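Local coordinates for malonyl-CoA decarboxylase (Rhodopseudomonas palustris, PDB 4KSA), which probably catalyses the decarboxylation of malonyl-CoA to acetyl-CoA and carbon dioxide, at residues 45-50 with 116-121; 79-84 with 154-159; 122-127 with 161-166; 131-136 with 222-227. All coordinates share one frame; numbering follows the deposited sequence.

Interaction 1: residues 45-50 with 116-121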
loop_
_atom_site.group_PDB
_atom_site.type_symbol
_atom_site.label_atom_id
_atom_site.label_comp_id
_atom_site.label_asym_id
_atom_site.label_seq_id
_atom_site.Cartn_x
_atom_site.Cartn_y
_atom_site.Cartn_z
ATOM N N THR A 45 -38.794 -16.091 -3.780
ATOM C CA THR A 45 -38.248 -16.051 -5.124
ATOM C C THR A 45 -36.736 -16.250 -4.970
ATOM O O THR A 45 -36.161 -17.178 -5.536
ATOM C CB THR A 45 -38.504 -14.684 -5.822
ATOM O OG1 THR A 45 -39.906 -14.395 -5.843
ATOM C CG2 THR A 45 -37.970 -14.702 -7.257
ATOM N N LEU A 46 -36.104 -15.378 -4.188
ATOM C CA LEU A 46 -34.668 -15.440 -3.937
ATOM C C LEU A 46 -34.211 -16.844 -3.560
ATOM O O LEU A 46 -33.253 -17.371 -4.120
ATOM C CB LEU A 46 -34.289 -14.475 -2.817
ATOM C CG LEU A 46 -32.807 -14.424 -2.451
ATOM C CD1 LEU A 46 -31.990 -13.942 -3.656
ATOM C CD2 LEU A 46 -32.609 -13.498 -1.262
ATOM N N LEU A 47 -34.899 -17.456 -2.607
ATOM C CA LEU A 47 -34.541 -18.799 -2.177
ATOM C C LEU A 47 -34.543 -19.841 -3.298
ATOM O O LEU A 47 -33.730 -20.759 -3.292
ATOM C CB LEU A 47 -35.483 -19.261 -1.072
ATOM C CG LEU A 47 -35.119 -18.901 0.360
ATOM C CD1 LEU A 47 -36.216 -19.371 1.308
ATOM C CD2 LEU A 47 -33.790 -19.552 0.711
ATOM N N SER A 48 -35.453 -19.695 -4.258
ATOM C CA SER A 48 -35.575 -20.657 -5.356
ATOM C C SER A 48 -34.726 -20.299 -6.566
ATOM O O SER A 48 -34.502 -21.133 -7.448
ATOM C CB SER A 48 -37.034 -20.762 -5.812
ATOM O OG SER A 48 -37.373 -19.671 -6.663
ATOM N N ARG A 49 -34.265 -19.055 -6.612
ATOM C CA ARG A 49 -33.452 -18.596 -7.721
ATOM C C ARG A 49 -32.220 -19.468 -7.961
ATOM O O ARG A 49 -31.703 -20.106 -7.038
ATOM C CB ARG A 49 -33.014 -17.168 -7.473
ATOM C CG ARG A 49 -32.839 -16.416 -8.731
ATOM C CD ARG A 49 -34.179 -16.261 -9.383
ATOM N NE ARG A 49 -34.052 -15.878 -10.782
ATOM C CZ ARG A 49 -35.062 -15.443 -11.522
ATOM N NH1 ARG A 49 -36.273 -15.337 -10.988
ATOM N NH2 ARG A 49 -34.854 -15.116 -12.792
ATOM N N ARG A 50 -31.757 -19.487 -9.210
ATOM C CA ARG A 50 -30.585 -20.265 -9.592
ATOM C C ARG A 50 -29.473 -19.404 -10.207
ATOM O O ARG A 50 -28.287 -19.683 -10.029
ATOM C CB ARG A 50 -30.981 -21.368 -10.575
ATOM C CG ARG A 50 -31.580 -22.619 -9.923
ATOM C CD ARG A 50 -31.870 -23.709 -10.968
ATOM N NE ARG A 50 -33.292 -23.842 -11.291
ATOM C CZ ARG A 50 -34.096 -22.839 -11.648
ATOM N NH1 ARG A 50 -35.374 -23.080 -11.922
ATOM N NH2 ARG A 50 -33.637 -21.591 -11.726
ATOM N N GLU A 116 -31.543 -28.075 8.925
ATOM C CA GLU A 116 -31.187 -26.686 8.672
ATOM C C GLU A 116 -32.359 -25.887 8.137
ATOM O O GLU A 116 -32.890 -26.184 7.067
ATOM C CB GLU A 116 -30.026 -26.604 7.683
ATOM C CG GLU A 116 -29.605 -25.182 7.346
ATOM C CD GLU A 116 -28.519 -25.122 6.284
ATOM O OE1 GLU A 116 -27.422 -25.669 6.524
ATOM O OE2 GLU A 116 -28.768 -24.528 5.212
ATOM N N PRO A 117 -32.780 -24.857 8.882
ATOM C CA PRO A 117 -33.895 -23.999 8.481
ATOM C C PRO A 117 -33.556 -23.192 7.239
ATOM O O PRO A 117 -32.393 -22.845 6.996
ATOM C CB PRO A 117 -34.101 -23.114 9.705
ATOM C CG PRO A 117 -32.739 -23.033 10.297
ATOM C CD PRO A 117 -32.252 -24.444 10.195
ATOM N N ARG A 118 -34.583 -22.887 6.460
ATOM C CA ARG A 118 -34.417 -22.119 5.243
ATOM C C ARG A 118 -33.899 -20.700 5.491
ATOM O O ARG A 118 -33.501 -20.008 4.546
ATOM C CB ARG A 118 -35.744 -22.061 4.494
ATOM C CG ARG A 118 -36.299 -23.421 4.148
ATOM C CD ARG A 118 -37.348 -23.281 3.059
ATOM N NE ARG A 118 -38.520 -22.545 3.528
ATOM C CZ ARG A 118 -39.279 -21.787 2.740
ATOM N NH1 ARG A 118 -38.985 -21.669 1.443
ATOM N NH2 ARG A 118 -40.320 -21.131 3.252
ATOM N N ARG A 119 -33.922 -20.272 6.752
ATOM C CA ARG A 119 -33.452 -18.947 7.148
ATOM C C ARG A 119 -32.000 -18.770 6.738
ATOM O O ARG A 119 -31.597 -17.729 6.226
ATOM C CB ARG A 119 -33.500 -18.782 8.665
ATOM C CG ARG A 119 -34.859 -18.750 9.292
ATOM C CD ARG A 119 -34.777 -18.145 10.687
ATOM N NE ARG A 119 -34.375 -19.127 11.679
ATOM C CZ ARG A 119 -35.103 -20.184 11.989
ATOM N NH1 ARG A 119 -34.678 -21.039 12.897
ATOM N NH2 ARG A 119 -36.262 -20.368 11.387
ATOM N N GLN A 120 -31.207 -19.795 7.009
ATOM C CA GLN A 120 -29.800 -19.769 6.693
ATOM C C GLN A 120 -29.513 -19.479 5.214
ATOM O O GLN A 120 -28.796 -18.530 4.881
ATOM C CB GLN A 120 -29.188 -21.099 7.090
ATOM C CG GLN A 120 -29.579 -21.536 8.481
ATOM C CD GLN A 120 -28.412 -22.109 9.245
ATOM O OE1 GLN A 120 -27.359 -22.416 8.662
ATOM N NE2 GLN A 120 -28.582 -22.267 10.554
ATOM N N GLU A 121 -30.065 -20.296 4.328
ATOM C CA GLU A 121 -29.839 -20.099 2.916
ATOM C C GLU A 121 -30.285 -18.701 2.503
ATOM O O GLU A 121 -29.661 -18.081 1.640
ATOM C CB GLU A 121 -30.590 -21.164 2.114
ATOM C CG GLU A 121 -30.273 -21.165 0.621
ATOM C CD GLU A 121 -28.769 -21.207 0.358
ATOM O OE1 GLU A 121 -28.046 -21.916 1.111
ATOM O OE2 GLU A 121 -28.318 -20.540 -0.603
#
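Leu47, near the end of helix 36-48, reaches across to Arg118 and Glu121 of helix 118-126, a helix-helix contact within the all-helical N-terminal domain of malonyl-CoA decarboxylase. It illustrates how one forked apolar side chain can join two helices by resting on the carbon and nitrogen skeletons of charged residues. While the preceding Leu46 faces Leu58 of helix 52-68, Leu47 divides its two methyls between its partners. CD1 lies 3.6 Å from Arg118 NH1, obliquely to the guanidinium, and the two side chains cross at about a right angle. A bend of the Arg118 chain at chi3 (-66°) swings NH1 to this methyl, and its NH2 forms a salt bridge with Glu44. Leu47 CD2 goes to the stem of Glu121, 3.8 Å from its CB and 3.9 Å from its CG, the side chains running past each other in opposite directions; the carboxylate of Glu121 is paired with Arg124 and Arg125. Next, Ser48 folds back on its own helix: OG gives a hydrogen bond of 3.0 Å to Thr45 O, in the carbonyl plane and on a lone pair (128° at the oxygen). Thr45 O also takes Arg49 N at 2.9 Å. Arg49 leaves helical geometry, and from here Arg49 NE and Arg50 NH2 form salt bridges to OE2 and OE1 of Glu430 of the second subunit.

Interaction 2: residues 79-84 with 154-159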
loop_
_atom_site.group_PDB
_atom_site.type_symbol
_atom_site.label_atom_id
_atom_site.label_comp_id
_atom_site.label_asym_id
_atom_site.label_seq_id
_atom_site.Cartn_x
_atom_site.Cartn_y
_atom_site.Cartn_z
ATOM N N ASP A 79 -40.782 -11.983 11.968
ATOM C CA ASP A 79 -41.594 -13.072 12.510
ATOM C C ASP A 79 -41.750 -14.160 11.461
ATOM O O ASP A 79 -41.740 -15.339 11.777
ATOM C CB ASP A 79 -42.967 -12.566 12.965
ATOM C CG ASP A 79 -42.936 -11.984 14.383
ATOM O OD1 ASP A 79 -42.308 -12.603 15.266
ATOM O OD2 ASP A 79 -43.550 -10.920 14.630
ATOM N N ALA A 80 -41.881 -13.749 10.205
ATOM C CA ALA A 80 -42.009 -14.682 9.091
ATOM C C ALA A 80 -40.757 -15.568 9.036
ATOM O O ALA A 80 -40.846 -16.745 8.669
ATOM C CB ALA A 80 -42.172 -13.916 7.767
ATOM N N LEU A 81 -39.597 -15.014 9.391
ATOM C CA LEU A 81 -38.383 -15.809 9.364
ATOM C C LEU A 81 -38.502 -16.921 10.386
ATOM O O LEU A 81 -37.940 -17.999 10.203
ATOM C CB LEU A 81 -37.134 -14.965 9.671
ATOM C CG LEU A 81 -36.755 -13.837 8.697
ATOM C CD1 LEU A 81 -35.653 -12.994 9.305
ATOM C CD2 LEU A 81 -36.327 -14.398 7.357
ATOM N N ALA A 82 -39.252 -16.672 11.454
ATOM C CA ALA A 82 -39.396 -17.677 12.497
ATOM C C ALA A 82 -40.373 -18.798 12.179
ATOM O O ALA A 82 -40.035 -19.976 12.365
ATOM C CB ALA A 82 -39.772 -17.028 13.814
ATOM N N GLU A 83 -41.568 -18.458 11.691
ATOM C CA GLU A 83 -42.550 -19.495 11.399
ATOM C C GLU A 83 -42.522 -20.070 9.986
ATOM O O GLU A 83 -42.644 -21.282 9.809
ATOM C CB GLU A 83 -43.969 -19.013 11.719
ATOM C CG GLU A 83 -44.548 -18.002 10.755
ATOM C CD GLU A 83 -46.032 -17.752 11.009
ATOM O OE1 GLU A 83 -46.419 -17.595 12.196
ATOM O OE2 GLU A 83 -46.809 -17.703 10.024
ATOM N N GLN A 84 -42.347 -19.230 8.979
ATOM C CA GLN A 84 -42.333 -19.751 7.624
ATOM C C GLN A 84 -40.997 -20.283 7.104
ATOM O O GLN A 84 -40.957 -21.290 6.396
ATOM C CB GLN A 84 -42.890 -18.693 6.676
ATOM C CG GLN A 84 -44.356 -18.419 6.972
ATOM C CD GLN A 84 -44.911 -17.259 6.199
ATOM O OE1 GLN A 84 -44.825 -17.222 4.961
ATOM N NE2 GLN A 84 -45.495 -16.291 6.918
ATOM N N ARG A 154 -35.901 -15.920 18.874
ATOM C CA ARG A 154 -34.641 -16.362 19.441
ATOM C C ARG A 154 -33.989 -17.405 18.536
ATOM O O ARG A 154 -32.763 -17.477 18.428
ATOM C CB ARG A 154 -34.878 -16.934 20.839
ATOM C CG ARG A 154 -33.612 -17.129 21.653
ATOM C CD ARG A 154 -33.078 -18.544 21.513
ATOM N NE ARG A 154 -31.776 -18.701 22.154
ATOM C CZ ARG A 154 -31.238 -19.870 22.488
ATOM N NH1 ARG A 154 -31.893 -21.003 22.244
ATOM N NH2 ARG A 154 -30.045 -19.905 23.073
ATOM N N HIS A 155 -34.816 -18.194 17.862
ATOM C CA HIS A 155 -34.307 -19.233 16.985
ATOM C C HIS A 155 -33.905 -18.669 15.638
ATOM O O HIS A 155 -33.337 -19.366 14.793
ATOM C CB HIS A 155 -35.338 -20.364 16.878
ATOM C CG HIS A 155 -35.691 -20.943 18.212
ATOM N ND1 HIS A 155 -36.832 -20.587 18.900
ATOM C CD2 HIS A 155 -34.971 -21.721 19.057
ATOM C CE1 HIS A 155 -36.796 -21.112 20.112
ATOM N NE2 HIS A 155 -35.677 -21.803 20.233
ATOM N N VAL A 156 -34.197 -17.393 15.442
ATOM C CA VAL A 156 -33.793 -16.724 14.223
ATOM C C VAL A 156 -32.401 -16.195 14.545
ATOM O O VAL A 156 -31.487 -16.263 13.729
ATOM C CB VAL A 156 -34.706 -15.543 13.886
ATOM C CG1 VAL A 156 -34.059 -14.681 12.796
ATOM C CG2 VAL A 156 -36.069 -16.059 13.437
ATOM N N ASP A 157 -32.241 -15.693 15.762
ATOM C CA ASP A 157 -30.968 -15.156 16.180
ATOM C C ASP A 157 -29.892 -16.234 16.167
ATOM O O ASP A 157 -28.728 -15.953 15.878
ATOM C CB ASP A 157 -31.062 -14.567 17.577
ATOM C CG ASP A 157 -29.735 -14.015 18.050
ATOM O OD1 ASP A 157 -29.233 -14.438 19.125
ATOM O OD2 ASP A 157 -29.183 -13.162 17.329
ATOM N N ASP A 158 -30.280 -17.464 16.485
ATOM C CA ASP A 158 -29.319 -18.554 16.508
ATOM C C ASP A 158 -28.752 -18.825 15.121
ATOM O O ASP A 158 -27.598 -19.233 14.988
ATOM C CB ASP A 158 -29.949 -19.835 17.074
ATOM C CG ASP A 158 -30.102 -19.802 18.593
ATOM O OD1 ASP A 158 -30.528 -20.836 19.159
ATOM O OD2 ASP A 158 -29.807 -18.761 19.221
ATOM N N ASP A 159 -29.547 -18.594 14.086
ATOM C CA ASP A 159 -29.051 -18.828 12.740
ATOM C C ASP A 159 -28.110 -17.710 12.311
ATOM O O ASP A 159 -27.133 -17.948 11.592
ATOM C CB ASP A 159 -30.218 -18.966 11.757
ATOM C CG ASP A 159 -30.930 -20.302 11.893
ATOM O OD1 ASP A 159 -32.163 -20.353 11.698
ATOM O OD2 ASP A 159 -30.243 -21.305 12.192
#
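Val156, on helix 154-167, sets its branched side chain against Leu81 and Ala82 of helix 71-83, a van der Waals contact of valine methyls with a peptide and two aliphatic side chains. It is an instance of a small residue letting two helices come close: the CA atoms of Ala82 and Val156 are 5.9 Å apart. Most of the touching is done by one methyl. With CG1 anti to the backbone N (chi1 167°), Val156 sends CG2 to the Ala82 backbone, where it lies 3.8 Å from Ala82 N and equally far from Ala82 CB. The same methyl is 4.0 Å from Leu81 C and thus rests on the peptide between the two residues. Its partner branch, Val156 CG1, approaches Leu81 CD1 at 4.2 Å, the two side chains crossing at about a right angle.

Between these two segments no polar bond forms; each has its own within it. Asp79 O accepts both Ala82 N and Glu83 N, and on the other helix Arg154 NH1 lies 3.4 Å from Asp158 OD1. That oxygen sits over a face of the guanidinium, toward its rim, so the pair is held by charge without a directed N-H; Asp158 has a second partner in Arg113 of the second subunit.

Bonds to a third helix complete the setting. Arg119 of helix 118-126 donates through NH2 to Leu81 O and forms a salt bridge with Asp159, and it also packs on Val156. The arrangement is that of a buried helix-helix seam in a helical bundle, here in the N-terminal domain.

Interaction 3: residues 122-127 with 161-166. With MG (magnesium ion), chain E.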
loop_
_atom_site.group_PDB
_atom_site.type_symbol
_atom_site.label_atom_id
_atom_site.label_comp_id
_atom_site.label_asym_id
_atom_site.label_seq_id
_atom_site.Cartn_x
_atom_site.Cartn_y
_atom_site.Cartn_z
ATOM N N LEU A 122 -31.359 -18.208 3.121
ATOM C CA LEU A 122 -31.880 -16.879 2.817
ATOM C C LEU A 122 -30.903 -15.769 3.242
ATOM O O LEU A 122 -30.714 -14.772 2.517
ATOM C CB LEU A 122 -33.219 -16.647 3.526
ATOM C CG LEU A 122 -33.767 -15.227 3.332
ATOM C CD1 LEU A 122 -34.026 -15.007 1.829
ATOM C CD2 LEU A 122 -35.029 -15.008 4.173
ATOM N N ILE A 123 -30.308 -15.926 4.429
ATOM C CA ILE A 123 -29.354 -14.946 4.921
ATOM C C ILE A 123 -28.082 -15.020 4.062
ATOM O O ILE A 123 -27.544 -13.982 3.639
ATOM C CB ILE A 123 -29.043 -15.183 6.432
ATOM C CG1 ILE A 123 -30.321 -14.973 7.256
ATOM C CG2 ILE A 123 -27.997 -14.200 6.934
ATOM C CD1 ILE A 123 -30.156 -15.243 8.751
ATOM N N ARG A 124 -27.617 -16.242 3.786
ATOM C CA ARG A 124 -26.410 -16.430 2.970
ATOM C C ARG A 124 -26.539 -15.747 1.636
ATOM O O ARG A 124 -25.572 -15.169 1.137
ATOM C CB ARG A 124 -26.096 -17.904 2.731
ATOM C CG ARG A 124 -25.383 -18.552 3.891
ATOM C CD ARG A 124 -24.817 -19.893 3.491
ATOM N NE ARG A 124 -25.866 -20.885 3.342
ATOM C CZ ARG A 124 -26.231 -21.723 4.303
ATOM N NH1 ARG A 124 -25.614 -21.693 5.473
ATOM N NH2 ARG A 124 -27.229 -22.565 4.100
ATOM N N ARG A 125 -27.731 -15.799 1.056
ATOM C CA ARG A 125 -27.940 -15.165 -0.228
ATOM C C ARG A 125 -28.036 -13.656 -0.110
ATOM O O ARG A 125 -27.523 -12.938 -0.961
ATOM C CB ARG A 125 -29.187 -15.735 -0.889
ATOM C CG ARG A 125 -29.042 -17.211 -1.162
ATOM C CD ARG A 125 -30.094 -17.731 -2.122
ATOM N NE ARG A 125 -29.899 -19.162 -2.325
ATOM C CZ ARG A 125 -30.350 -19.850 -3.370
ATOM N NH1 ARG A 125 -31.052 -19.248 -4.332
ATOM N NH2 ARG A 125 -30.048 -21.140 -3.478
ATOM N N LEU A 126 -28.680 -13.168 0.944
ATOM C CA LEU A 126 -28.825 -11.728 1.142
ATOM C C LEU A 126 -27.479 -11.086 1.376
ATOM O O LEU A 126 -27.320 -9.885 1.221
ATOM C CB LEU A 126 -29.713 -11.445 2.343
ATOM C CG LEU A 126 -31.186 -11.799 2.186
ATOM C CD1 LEU A 126 -31.906 -11.521 3.487
ATOM C CD2 LEU A 126 -31.784 -10.973 1.045
ATOM N N ASN A 127 -26.509 -11.909 1.753
ATOM C CA ASN A 127 -25.169 -11.434 2.034
ATOM C C ASN A 127 -24.386 -11.143 0.774
ATOM O O ASN A 127 -23.290 -10.599 0.835
ATOM C CB ASN A 127 -24.423 -12.457 2.888
ATOM C CG ASN A 127 -23.147 -11.900 3.461
ATOM O OD1 ASN A 127 -23.132 -10.806 4.012
ATOM N ND2 ASN A 127 -22.073 -12.651 3.343
ATOM N N VAL A 161 -26.148 -16.010 14.282
ATOM C CA VAL A 161 -24.896 -16.240 14.979
ATOM C C VAL A 161 -24.073 -17.332 14.290
ATOM O O VAL A 161 -22.857 -17.221 14.199
ATOM C CB VAL A 161 -25.151 -16.602 16.470
ATOM C CG1 VAL A 161 -23.842 -16.961 17.177
ATOM C CG2 VAL A 161 -25.796 -15.422 17.177
ATOM N N HIS A 162 -24.715 -18.372 13.780
ATOM C CA HIS A 162 -23.950 -19.411 13.112
ATOM C C HIS A 162 -23.229 -18.853 11.881
ATOM O O HIS A 162 -22.064 -19.161 11.651
ATOM C CB HIS A 162 -24.851 -20.582 12.700
ATOM C CG HIS A 162 -24.122 -21.679 11.980
ATOM N ND1 HIS A 162 -23.165 -22.465 12.589
ATOM C CD2 HIS A 162 -24.183 -22.095 10.691
ATOM C CE1 HIS A 162 -22.668 -23.316 11.708
ATOM N NE2 HIS A 162 -23.268 -23.111 10.548
ATOM N N LEU A 163 -23.915 -18.031 11.096
ATOM C CA LEU A 163 -23.303 -17.462 9.894
ATOM C C LEU A 163 -22.298 -16.341 10.198
ATOM O O LEU A 163 -21.181 -16.369 9.666
ATOM C CB LEU A 163 -24.389 -16.975 8.925
ATOM C CG LEU A 163 -25.368 -18.084 8.500
ATOM C CD1 LEU A 163 -26.607 -17.496 7.838
ATOM C CD2 LEU A 163 -24.661 -19.054 7.568
ATOM N N PHE A 164 -22.683 -15.383 11.050
ATOM C CA PHE A 164 -21.808 -14.274 11.444
ATOM C C PHE A 164 -20.506 -14.812 12.025
ATOM O O PHE A 164 -19.418 -14.288 11.755
ATOM C CB PHE A 164 -22.454 -13.388 12.520
ATOM C CG PHE A 164 -23.457 -12.412 11.999
ATOM C CD1 PHE A 164 -23.954 -11.416 12.830
ATOM C CD2 PHE A 164 -23.932 -12.501 10.689
ATOM C CE1 PHE A 164 -24.917 -10.513 12.375
ATOM C CE2 PHE A 164 -24.895 -11.611 10.211
ATOM C CZ PHE A 164 -25.389 -10.609 11.064
ATOM N N THR A 165 -20.623 -15.850 12.844
ATOM C CA THR A 165 -19.451 -16.451 13.451
ATOM C C THR A 165 -18.493 -16.914 12.363
ATOM O O THR A 165 -17.282 -16.667 12.436
ATOM C CB THR A 165 -19.837 -17.643 14.338
ATOM O OG1 THR A 165 -20.443 -17.148 15.536
ATOM C CG2 THR A 165 -18.620 -18.473 14.692
ATOM N N SER A 166 -19.035 -17.572 11.343
ATOM C CA SER A 166 -18.198 -18.050 10.264
ATOM C C SER A 166 -17.667 -16.916 9.394
ATOM O O SER A 166 -16.570 -17.015 8.850
ATOM C CB SER A 166 -18.955 -19.037 9.397
ATOM O OG SER A 166 -18.072 -19.578 8.434
HETATM MG MG MG E . -23.085 -24.823 8.793
#
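Leu163 of helix 154-167 spreads its two methyls over Ile123 and Arg124 of helix 118-126, so that a single leucine serves an apolar and a charged neighbour at once. CD1 meets the branch point of Ile123, 3.6 Å from CB and 3.7 Å from CG2. CD2 instead turns to Arg124, lying 3.8 Å from CG and 3.5 Å from NH1, oblique to the guanidinium, and the two side chains cross at about a right angle. A bend of the arginine chain at chi3 (-73°) brings both stem and guanidinium to this one leucine carbon; Arg124 NH2 is meanwhile paired with Glu116. One residue before the leucine, His162 points its ring differently, with CG anti to the backbone N (chi1 179°), and NE2 binds a magnesium ion at 2.5 Å. Thr165 folds back onto its helix, OG1 donating to Val161 O at 2.8 Å from the face of the carbonyl opposite to that used by Thr165 N. His162 NE2 of the second subunit binds the same magnesium, and Ser166 of each subunit is hydrogen-bonded to its counterpart. The leucine contact thus lies next to a metal site shared between two subunits, each giving one histidine.

Interaction 4: residues 131-136 with 222-227; sequences GGTAAL and PRLVDE
Thr133 and Ala134, on the first turn of helix 132-146, receive Arg223 and Leu224 from the loop between strands 214-220 and 230-237. The case exemplifies how a loop can dock on a helix start by van der Waals contact alone, a carbonyl oxygen and one apolar side chain resting against it. Along the loop, Pro222 packs on Phe15 of helix 6-22. Arg223 touches mainly with its backbone: its O lies 3.7 Å from Thr133 CB and 3.8 Å from Thr133 CG2, without bonding to the threonine, while its CB is 4.2 Å from that methyl. The hydroxyl of Thr133 is turned to another use, a hydrogen bond with Asn127 OD1. The Arg223 side chain, folded at chi2 (-67°), leads its guanidinium to a cation-pi contact with Phe172 of the second subunit.

Leu224 makes the apolar part of the contact. Its CD2 lies 3.6 Å from Thr133 CG2 and equally near Ala134 CA, with Ala134 CB at 4.0 Å, so this methyl sits between two consecutive helix residues. Leu224 also opens a type II beta turn, closed by Glu227 N donating to Leu224 O at 3.1 Å. Asp226 takes the positive phi (62°) that the third position of such a turn requires, and its carboxylate forms a salt bridge with Arg23. The turn lies in the connection of a beta hairpin belonging to the central sheet, and its docking on helix 132-146 is a domain interface, joining the helical N-terminal domain to the C-terminal domain of the acetyltransferase clan.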
loop_
_atom_site.group_PDB
_atom_site.type_symbol
_atom_site.label_atom_id
_atom_site.label_comp_id
_atom_site.label_asym_id
_atom_site.label_seq_id
_atom_site.Cartn_x
_atom_site.Cartn_y
_atom_site.Cartn_z
ATOM N N GLY A 131 -23.417 -4.245 0.290
ATOM C CA GLY A 131 -23.836 -3.644 1.540
ATOM C C GLY A 131 -24.630 -4.673 2.324
ATOM O O GLY A 131 -25.258 -4.365 3.341
ATOM N N GLY A 132 -24.586 -5.915 1.836
ATOM C CA GLY A 132 -25.311 -7.008 2.471
ATOM C C GLY A 132 -25.009 -7.282 3.939
ATOM O O GLY A 132 -25.913 -7.295 4.777
ATOM N N THR A 133 -23.733 -7.505 4.248
ATOM C CA THR A 133 -23.329 -7.798 5.613
ATOM C C THR A 133 -23.761 -6.713 6.581
ATOM O O THR A 133 -24.291 -7.001 7.656
ATOM C CB THR A 133 -21.827 -7.970 5.716
ATOM O OG1 THR A 133 -21.429 -9.065 4.890
ATOM C CG2 THR A 133 -21.423 -8.265 7.148
ATOM N N ALA A 134 -23.537 -5.461 6.203
ATOM C CA ALA A 134 -23.905 -4.341 7.061
ATOM C C ALA A 134 -25.412 -4.356 7.306
ATOM O O ALA A 134 -25.876 -4.164 8.425
ATOM C CB ALA A 134 -23.482 -3.030 6.418
ATOM N N ALA A 135 -26.173 -4.592 6.249
ATOM C CA ALA A 135 -27.618 -4.638 6.365
ATOM C C ALA A 135 -28.026 -5.813 7.270
ATOM O O ALA A 135 -28.932 -5.683 8.094
ATOM C CB ALA A 135 -28.230 -4.772 4.985
ATOM N N LEU A 136 -27.356 -6.957 7.126
ATOM C CA LEU A 136 -27.679 -8.106 7.953
ATOM C C LEU A 136 -27.377 -7.845 9.415
ATOM O O LEU A 136 -28.056 -8.367 10.290
ATOM C CB LEU A 136 -26.915 -9.351 7.504
ATOM C CG LEU A 136 -27.565 -10.271 6.466
ATOM C CD1 LEU A 136 -28.986 -10.633 6.891
ATOM C CD2 LEU A 136 -27.598 -9.582 5.149
ATOM N N PRO A 222 -12.564 -6.947 7.425
ATOM C CA PRO A 222 -12.962 -6.698 6.034
ATOM C C PRO A 222 -14.460 -6.861 5.726
ATOM O O PRO A 222 -14.942 -6.271 4.764
ATOM C CB PRO A 222 -12.082 -7.674 5.239
ATOM C CG PRO A 222 -11.772 -8.782 6.229
ATOM C CD PRO A 222 -11.558 -8.026 7.517
ATOM N N ARG A 223 -15.195 -7.645 6.528
ATOM C CA ARG A 223 -16.633 -7.849 6.292
ATOM C C ARG A 223 -17.421 -6.561 6.403
ATOM O O ARG A 223 -18.428 -6.402 5.733
ATOM C CB ARG A 223 -17.245 -8.853 7.278
ATOM C CG ARG A 223 -16.889 -10.298 7.039
ATOM C CD ARG A 223 -17.471 -10.839 5.744
ATOM N NE ARG A 223 -17.122 -12.248 5.589
ATOM C CZ ARG A 223 -17.758 -13.095 4.786
ATOM N NH1 ARG A 223 -17.365 -14.363 4.718
ATOM N NH2 ARG A 223 -18.787 -12.670 4.057
ATOM N N LEU A 224 -16.979 -5.665 7.276
ATOM C CA LEU A 224 -17.632 -4.390 7.475
ATOM C C LEU A 224 -16.597 -3.309 7.271
ATOM O O LEU A 224 -16.023 -2.776 8.220
ATOM C CB LEU A 224 -18.204 -4.291 8.878
ATOM C CG LEU A 224 -19.359 -5.231 9.187
ATOM C CD1 LEU A 224 -19.789 -5.023 10.624
ATOM C CD2 LEU A 224 -20.520 -4.963 8.226
ATOM N N VAL A 225 -16.367 -3.012 6.003
ATOM C CA VAL A 225 -15.415 -2.012 5.576
ATOM C C VAL A 225 -15.567 -0.655 6.255
ATOM O O VAL A 225 -16.672 -0.155 6.403
ATOM C CB VAL A 225 -15.494 -1.833 4.041
ATOM C CG1 VAL A 225 -15.051 -0.423 3.648
ATOM C CG2 VAL A 225 -14.591 -2.889 3.365
ATOM N N ASP A 226 -14.429 -0.090 6.657
ATOM C CA ASP A 226 -14.354 1.203 7.316
ATOM C C ASP A 226 -15.083 1.257 8.632
ATOM O O ASP A 226 -15.309 2.327 9.164
ATOM C CB ASP A 226 -14.907 2.301 6.394
ATOM C CG ASP A 226 -13.925 2.693 5.294
ATOM O OD1 ASP A 226 -14.358 3.335 4.308
ATOM O OD2 ASP A 226 -12.728 2.365 5.421
ATOM N N GLU A 227 -15.438 0.112 9.181
ATOM C CA GLU A 227 -16.200 0.123 10.412
ATOM C C GLU A 227 -15.444 -0.376 11.655
ATOM O O GLU A 227 -15.051 -1.546 11.734
ATOM C CB GLU A 227 -17.483 -0.683 10.187
ATOM C CG GLU A 227 -18.563 -0.429 11.207
ATOM C CD GLU A 227 -19.084 0.991 11.166
ATOM O OE1 GLU A 227 -19.779 1.343 10.185
ATOM O OE2 GLU A 227 -18.797 1.755 12.118
#

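Overall arrangement
Interactions 1, 2 and 3 join helices within the N-terminal domain, whereas interaction 4 ties that domain to the C-terminal one. Helix 118-126 serves both interactions 1 and 3, and helix 154-167 both 2 and 3. Interaction 1 is a surface contact, with apolar methyls against charged side chains; interaction 2 is buried, methyl against aliphatic side chains and a peptide; interaction 3, also buried, sets methyls against an apolar and a charged neighbour and lies beside the magnesium site. Interaction 4, partly buried, uses a loop carbonyl as well as methyls. Polar bonds stitch neighbours together: salt bridges join 1 to 2 and 1 to 3, and a neutral hydrogen bond joins 3 to 4.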